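Local structure of chitosanase (Bacillus subtilis subsp. subtilis str. 168, 7C6C) at residues A[133-142]-A[214-225]. The protein hydrolyses internal beta-1,4 linkages between D-glucosamine units of partly acetylated chitosan, and probably helps the bacterium resist invading fungi. Sequence-based numbering, arbitrary orientation.
Sequences TALARAVMYD and LRSIAKENNYNL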
ATOM      1  N   THR A 133      10.507  -3.812  15.542  1.00 15.37           N
ATOM      2  CA  THR A 133       9.759  -5.046  15.356  1.00 14.57           C
ATOM      3  C   THR A 133       9.338  -5.220  13.905  1.00 13.52           C
ATOM      4  O   THR A 133       9.034  -4.256  13.193  1.00 13.63           O
ATOM      5  CB  THR A 133       8.521  -5.130  16.256  1.00 14.76           C
ATOM      6  OG1 THR A 133       7.544  -4.165  15.841  1.00 14.39           O
ATOM      7  CG2 THR A 133       8.875  -4.943  17.733  1.00 15.57           C
ATOM      8  N   ALA A 134       9.306  -6.477  13.476  1.00 12.65           N
ATOM      9  CA  ALA A 134       8.835  -6.773  12.133  1.00 12.92           C
ATOM     10  C   ALA A 134       7.379  -6.361  11.960  1.00 11.65           C
ATOM     11  O   ALA A 134       6.996  -5.872  10.890  1.00 11.84           O
ATOM     12  CB  ALA A 134       9.021  -8.259  11.830  1.00 13.04           C
ATOM     13  N   LEU A 135       6.549  -6.555  12.991  1.00 11.40           N
ATOM     14  CA  LEU A 135       5.144  -6.182  12.860  1.00 11.12           C
ATOM     15  C   LEU A 135       4.996  -4.680  12.635  1.00 11.04           C
ATOM     16  O   LEU A 135       4.244  -4.246  11.759  1.00 11.29           O
ATOM     17  CB  LEU A 135       4.331  -6.643  14.071  1.00 11.39           C
ATOM     18  CG  LEU A 135       2.868  -6.178  14.060  1.00 11.98           C
ATOM     19  CD1 LEU A 135       2.105  -6.657  12.817  1.00 12.52           C
ATOM     20  CD2 LEU A 135       2.154  -6.618  15.320  1.00 13.16           C
ATOM     21  N   ALA A 136       5.714  -3.862  13.404  1.00 11.55           N
ATOM     22  CA  ALA A 136       5.592  -2.421  13.193  1.00 11.77           C
ATOM     23  C   ALA A 136       6.047  -2.027  11.793  1.00 11.59           C
ATOM     24  O   ALA A 136       5.398  -1.211  11.129  1.00 11.97           O
ATOM     25  CB  ALA A 136       6.372  -1.649  14.251  1.00 13.06           C
ATOM     26  N   ARG A 137       7.149  -2.613  11.319  1.00 11.79           N
ATOM     27  CA  ARG A 137       7.610  -2.340   9.960  1.00 11.89           C
ATOM     28  C   ARG A 137       6.587  -2.791   8.922  1.00 11.48           C
ATOM     29  O   ARG A 137       6.370  -2.105   7.918  1.00 11.77           O
ATOM     30  CB  ARG A 137       8.968  -3.000   9.720  1.00 12.96           C
ATOM     31  CG  ARG A 137      10.097  -2.337  10.493  1.00 15.21           C
ATOM     32  CD  ARG A 137      11.411  -3.067  10.310  1.00 18.48           C
ATOM     33  NE  ARG A 137      12.442  -2.501  11.177  1.00 21.23           N
ATOM     34  CZ  ARG A 137      13.519  -3.158  11.601  1.00 24.06           C
ATOM     35  NH1 ARG A 137      13.724  -4.416  11.239  1.00 25.09           N
ATOM     36  NH2 ARG A 137      14.391  -2.553  12.395  1.00 25.30           N
ATOM     37  N   ALA A 138       5.940  -3.937   9.153  1.00 10.82           N
ATOM     38  CA  ALA A 138       4.898  -4.398   8.241  1.00 11.11           C
ATOM     39  C   ALA A 138       3.708  -3.447   8.232  1.00 10.73           C
ATOM     40  O   ALA A 138       3.109  -3.197   7.177  1.00 11.02           O
ATOM     41  CB  ALA A 138       4.457  -5.806   8.628  1.00 11.74           C
ATOM     42  N   VAL A 139       3.342  -2.918   9.399  1.00 10.36           N
ATOM     43  CA  VAL A 139       2.273  -1.927   9.447  1.00 11.14           C
ATOM     44  C   VAL A 139       2.660  -0.685   8.654  1.00 10.83           C
ATOM     45  O   VAL A 139       1.841  -0.132   7.911  1.00 11.43           O
ATOM     46  CB  VAL A 139       1.891  -1.591  10.901  1.00 11.68           C
ATOM     47  CG1 VAL A 139       0.884  -0.447  10.943  1.00 11.98           C
ATOM     48  CG2 VAL A 139       1.340  -2.825  11.618  1.00 11.85           C
ATOM     49  N   MET A 140       3.911  -0.220   8.801  1.00 11.26           N
ATOM     50  CA  MET A 140       4.344   0.947   8.032  1.00 11.12           C
ATOM     51  C   MET A 140       4.272   0.679   6.535  1.00 10.97           C
ATOM     52  O   MET A 140       3.833   1.541   5.763  1.00 11.60           O
ATOM     53  CB  MET A 140       5.772   1.355   8.412  1.00 12.28           C
ATOM     54  CG  MET A 140       5.982   1.747   9.868  1.00 13.60           C
ATOM     55  SD  MET A 140       4.914   3.062  10.492  1.00 15.07           S
ATOM     56  CE  MET A 140       3.837   2.104  11.563  1.00 15.78           C
ATOM     57  N   TYR A 141       4.706  -0.510   6.113  1.00 10.74           N
ATOM     58  CA  TYR A 141       4.694  -0.883   4.703  1.00 10.70           C
ATOM     59  C   TYR A 141       3.270  -0.863   4.149  1.00 10.72           C
ATOM     60  O   TYR A 141       3.005  -0.267   3.097  1.00 11.07           O
ATOM     61  CB  TYR A 141       5.322  -2.276   4.601  1.00 10.81           C
ATOM     62  CG  TYR A 141       5.644  -2.854   3.239  1.00 10.19           C
ATOM     63  CD1 TYR A 141       5.578  -2.104   2.069  1.00 10.43           C
ATOM     64  CD2 TYR A 141       6.034  -4.186   3.137  1.00 10.40           C
ATOM     65  CE1 TYR A 141       5.890  -2.671   0.840  1.00 10.37           C
ATOM     66  CE2 TYR A 141       6.344  -4.756   1.929  1.00 10.50           C
ATOM     67  CZ  TYR A 141       6.269  -3.997   0.781  1.00 10.15           C
ATOM     68  OH  TYR A 141       6.590  -4.558  -0.434  1.00 10.79           O
ATOM     69  N   ASP A 142       2.331  -1.492   4.860  1.00 10.25           N
ATOM     70  CA  ASP A 142       0.943  -1.473   4.413  1.00 10.03           C
ATOM     71  C   ASP A 142       0.397  -0.051   4.385  1.00 10.29           C
ATOM     72  O   ASP A 142      -0.359   0.319   3.476  1.00 10.92           O
ATOM     73  CB  ASP A 142       0.078  -2.337   5.327  1.00 10.16           C
ATOM     74  CG  ASP A 142      -1.341  -2.432   4.829  1.00 10.24           C
ATOM     75  OD1 ASP A 142      -1.542  -3.061   3.772  1.00 10.25           O
ATOM     76  OD2 ASP A 142      -2.245  -1.855   5.470  1.00 10.73           O
ATOM     77  N   LEU A 214      -4.281  -6.244  11.699  1.00 10.47           N
ATOM     78  CA  LEU A 214      -2.924  -5.983  12.163  1.00 10.62           C
ATOM     79  C   LEU A 214      -2.870  -5.930  13.684  1.00 10.70           C
ATOM     80  O   LEU A 214      -1.948  -6.480  14.300  1.00 10.85           O
ATOM     81  CB  LEU A 214      -2.409  -4.686  11.532  1.00 10.80           C
ATOM     82  CG  LEU A 214      -2.249  -4.748  10.006  1.00 11.11           C
ATOM     83  CD1 LEU A 214      -2.122  -3.335   9.411  1.00 11.48           C
ATOM     84  CD2 LEU A 214      -1.055  -5.625   9.604  1.00 11.49           C
ATOM     85  N   ARG A 215      -3.864  -5.299  14.309  1.00 11.52           N
ATOM     86  CA  ARG A 215      -3.904  -5.265  15.764  1.00 12.37           C
ATOM     87  C   ARG A 215      -4.021  -6.663  16.352  1.00 11.60           C
ATOM     88  O   ARG A 215      -3.456  -6.933  17.416  1.00 12.01           O
ATOM     89  CB  ARG A 215      -5.047  -4.372  16.246  1.00 14.57           C
ATOM     90  CG  ARG A 215      -4.789  -3.829  17.644  1.00 16.40           C
ATOM     91  CD  ARG A 215      -5.973  -3.097  18.235  1.00 17.93           C
ATOM     92  NE  ARG A 215      -6.425  -1.960  17.434  1.00 18.82           N
ATOM     93  CZ  ARG A 215      -5.947  -0.718  17.526  1.00 20.46           C
ATOM     94  NH1 ARG A 215      -4.961  -0.426  18.370  1.00 20.40           N
ATOM     95  NH2 ARG A 215      -6.461   0.240  16.768  1.00 21.34           N
ATOM     96  N   SER A 216      -4.746  -7.564  15.680  1.00 11.62           N
ATOM     97  CA  SER A 216      -4.882  -8.924  16.196  1.00 12.16           C
ATOM     98  C   SER A 216      -3.544  -9.645  16.237  1.00 10.86           C
ATOM     99  O   SER A 216      -3.317 -10.475  17.124  1.00 11.53           O
ATOM    100  CB  SER A 216      -5.894  -9.708  15.362  1.00 12.93           C
ATOM    101  OG  SER A 216      -7.211  -9.221  15.579  1.00 15.40           O
ATOM    102  N   ILE A 217      -2.651  -9.353  15.286  1.00 10.32           N
ATOM    103  CA  ILE A 217      -1.306  -9.919  15.331  1.00 10.43           C
ATOM    104  C   ILE A 217      -0.566  -9.413  16.564  1.00 10.57           C
ATOM    105  O   ILE A 217       0.093 -10.181  17.279  1.00 11.27           O
ATOM    106  CB  ILE A 217      -0.543  -9.598  14.031  1.00 10.80           C
ATOM    107  CG1 ILE A 217      -1.306 -10.105  12.799  1.00 11.27           C
ATOM    108  CG2 ILE A 217       0.864 -10.168  14.094  1.00 11.19           C
ATOM    109  CD1 ILE A 217      -0.686  -9.692  11.486  1.00 11.70           C
ATOM    110  N   ALA A 218      -0.681  -8.109  16.840  1.00 10.86           N
ATOM    111  CA  ALA A 218      -0.089  -7.543  18.048  1.00 11.45           C
ATOM    112  C   ALA A 218      -0.657  -8.204  19.297  1.00 11.12           C
ATOM    113  O   ALA A 218       0.083  -8.502  20.239  1.00 11.68           O
ATOM    114  CB  ALA A 218      -0.338  -6.037  18.089  1.00 12.61           C
ATOM    115  N   LYS A 219      -1.964  -8.468  19.309  1.00 10.95           N
ATOM    116  CA  LYS A 219      -2.608  -9.042  20.485  1.00 11.22           C
ATOM    117  C   LYS A 219      -2.256 -10.512  20.686  1.00 10.59           C
ATOM    118  O   LYS A 219      -2.419 -11.034  21.798  1.00 11.82           O
ATOM    119  CB  LYS A 219      -4.120  -8.814  20.412  1.00 13.01           C
ATOM    120  CG  LYS A 219      -4.532  -7.347  20.571  1.00 15.08           C
ATOM    121  CD  LYS A 219      -6.041  -7.171  20.380  1.00 18.88           C
ATOM    122  CE  LYS A 219      -6.496  -5.734  20.569  1.00 23.29           C
ATOM    123  NZ  LYS A 219      -6.503  -5.338  22.002  1.00 26.98           N
ATOM    124  N   GLU A 220      -1.766 -11.185  19.645  1.00 10.06           N
ATOM    125  CA  GLU A 220      -1.165 -12.506  19.793  1.00 10.35           C
ATOM    126  C   GLU A 220       0.282 -12.431  20.251  1.00 10.65           C
ATOM    127  O   GLU A 220       0.905 -13.479  20.468  1.00 11.12           O
ATOM    128  CB  GLU A 220      -1.257 -13.299  18.487  1.00 10.28           C
ATOM    129  CG  GLU A 220      -2.678 -13.676  18.128  1.00 10.20           C
ATOM    130  CD  GLU A 220      -2.794 -14.541  16.887  1.00 11.55           C
ATOM    131  OE1 GLU A 220      -1.766 -14.938  16.286  1.00 11.18           O
ATOM    132  OE2 GLU A 220      -3.939 -14.831  16.507  1.00 13.48           O
ATOM    133  N   ASN A 221       0.813 -11.217  20.409  1.00 11.39           N
ATOM    134  CA  ASN A 221       2.222 -10.984  20.723  1.00 12.31           C
ATOM    135  C   ASN A 221       3.148 -11.558  19.651  1.00 12.84           C
ATOM    136  O   ASN A 221       4.216 -12.088  19.947  1.00 15.52           O
ATOM    137  CB  ASN A 221       2.613 -11.448  22.128  1.00 12.69           C
ATOM    138  CG  ASN A 221       3.890 -10.793  22.608  1.00 13.02           C
ATOM    139  OD1 ASN A 221       4.193  -9.654  22.245  1.00 14.75           O
ATOM    140  ND2 ASN A 221       4.648 -11.508  23.426  1.00 12.72           N
ATOM    141  N   ASN A 222       2.745 -11.438  18.396  1.00 11.02           N
ATOM    142  CA  ASN A 222       3.541 -11.946  17.276  1.00 10.55           C
ATOM    143  C   ASN A 222       4.269 -10.797  16.571  1.00 10.22           C
ATOM    144  O   ASN A 222       4.131 -10.574  15.367  1.00 10.94           O
ATOM    145  CB  ASN A 222       2.648 -12.738  16.321  1.00 10.43           C
ATOM    146  CG  ASN A 222       3.425 -13.457  15.239  1.00  9.98           C
ATOM    147  OD1 ASN A 222       4.640 -13.645  15.347  1.00 11.19           O
ATOM    148  ND2 ASN A 222       2.723 -13.869  14.177  1.00 10.93           N
ATOM    149  N   TYR A 223       5.067 -10.052  17.351  1.00 11.14           N
ATOM    150  CA  TYR A 223       5.743  -8.866  16.823  1.00 12.00           C
ATOM    151  C   TYR A 223       6.885  -9.200  15.874  1.00 11.79           C
ATOM    152  O   TYR A 223       7.302  -8.329  15.102  1.00 12.27           O
ATOM    153  CB  TYR A 223       6.215  -7.957  17.956  1.00 13.15           C
ATOM    154  CG  TYR A 223       5.087  -7.195  18.602  1.00 13.56           C
ATOM    155  CD1 TYR A 223       4.344  -7.769  19.624  1.00 14.48           C
ATOM    156  CD2 TYR A 223       4.755  -5.908  18.190  1.00 14.72           C
ATOM    157  CE1 TYR A 223       3.310  -7.089  20.226  1.00 15.07           C
ATOM    158  CE2 TYR A 223       3.710  -5.219  18.785  1.00 15.17           C
ATOM    159  CZ  TYR A 223       2.994  -5.822  19.809  1.00 15.18           C
ATOM    160  OH  TYR A 223       1.955  -5.166  20.429  1.00 16.75           O
ATOM    161  N   ASN A 224       7.396 -10.428  15.901  1.00 11.39           N
ATOM    162  CA  ASN A 224       8.388 -10.856  14.924  1.00 11.80           C
ATOM    163  C   ASN A 224       7.761 -11.346  13.628  1.00 10.65           C
ATOM    164  O   ASN A 224       8.495 -11.716  12.703  1.00 11.40           O
ATOM    165  CB  ASN A 224       9.294 -11.946  15.498  1.00 12.84           C
ATOM    166  CG  ASN A 224      10.626 -12.035  14.772  1.00 13.86           C
ATOM    167  OD1 ASN A 224      11.294 -11.026  14.548  1.00 14.84           O
ATOM    168  ND2 ASN A 224      11.011 -13.239  14.391  1.00 14.54           N
ATOM    169  N   LEU A 225       6.432 -11.359  13.543  1.00 10.71           N
ATOM    170  CA  LEU A 225       5.730 -11.786  12.334  1.00 10.81           C
ATOM    171  C   LEU A 225       6.153 -13.197  11.934  1.00 10.37           C
ATOM    172  O   LEU A 225       6.450 -13.476  10.771  1.00 11.12           O
ATOM    173  CB  LEU A 225       5.914 -10.790  11.179  1.00 12.05           C
ATOM    174  CG  LEU A 225       4.746 -10.571  10.216  1.00 13.95           C
ATOM    175  CD1 LEU A 225       3.496 -10.089  10.931  1.00 13.32           C
ATOM    176  CD2 LEU A 225       5.162  -9.575   9.148  1.00 15.15           C
TER
HETATM  177  O   HOH W   1      10.910  -8.368  15.083  1.00 16.01           O
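Leu135 meets Ile217, Ala218 and Tyr223 where two helices of the lysozyme-like GH46 fold, 134-147 and 209-219, pack; the axes of 134-142 and 214-219 run nearly antiparallel, 10.7 Å apart. This end is tight. With CG anti to its backbone N (chi1 175°), Leu135 sends its branched end across to the other helix: CD1 lies 3.9 Å from Ile217 CG2, while CD2 comes within 3.5 Å of Ala218 N, which the small alanine side chain probably allows. The same CD2 sits over one face of the Tyr223 ring, and Thr133 OG1 lies at the edge of that ring, near its plane. Farther along, Val139 CG2 touches Leu214 CD1 at 4.1 Å. Beyond them Asp142 forms salt bridges with Arg188 and Arg210 and a hydrogen bond with Thr15, close to Glu19, the predicted proton donor.

A Schellman motif at Asn221 ends helix 209-219, its positive phi suiting asparagine, and the type I turn 222-225 then brings the chain back over the start of helix 134-147. There Tyr223 O accepts from Leu135 N (2.9 Å), one of the first-turn amides that lack a helical acceptor. Thr133, the N-cap, serves another: its OG1 accepts from Ala136 N and is hydrogen-bonded with Glu177. On the inner side of the turn, Leu225 CD2 packs on Ala138 CB at 3.9 Å. The outer side is wetter: exposed Asn224, its ND2 hydrogen-bonded to Asn226, reaches helix 134-147 through one bridging water, which accepts from Ala134 N at 3.0 Å and donates to Asn224 OD1 at 2.7 Å.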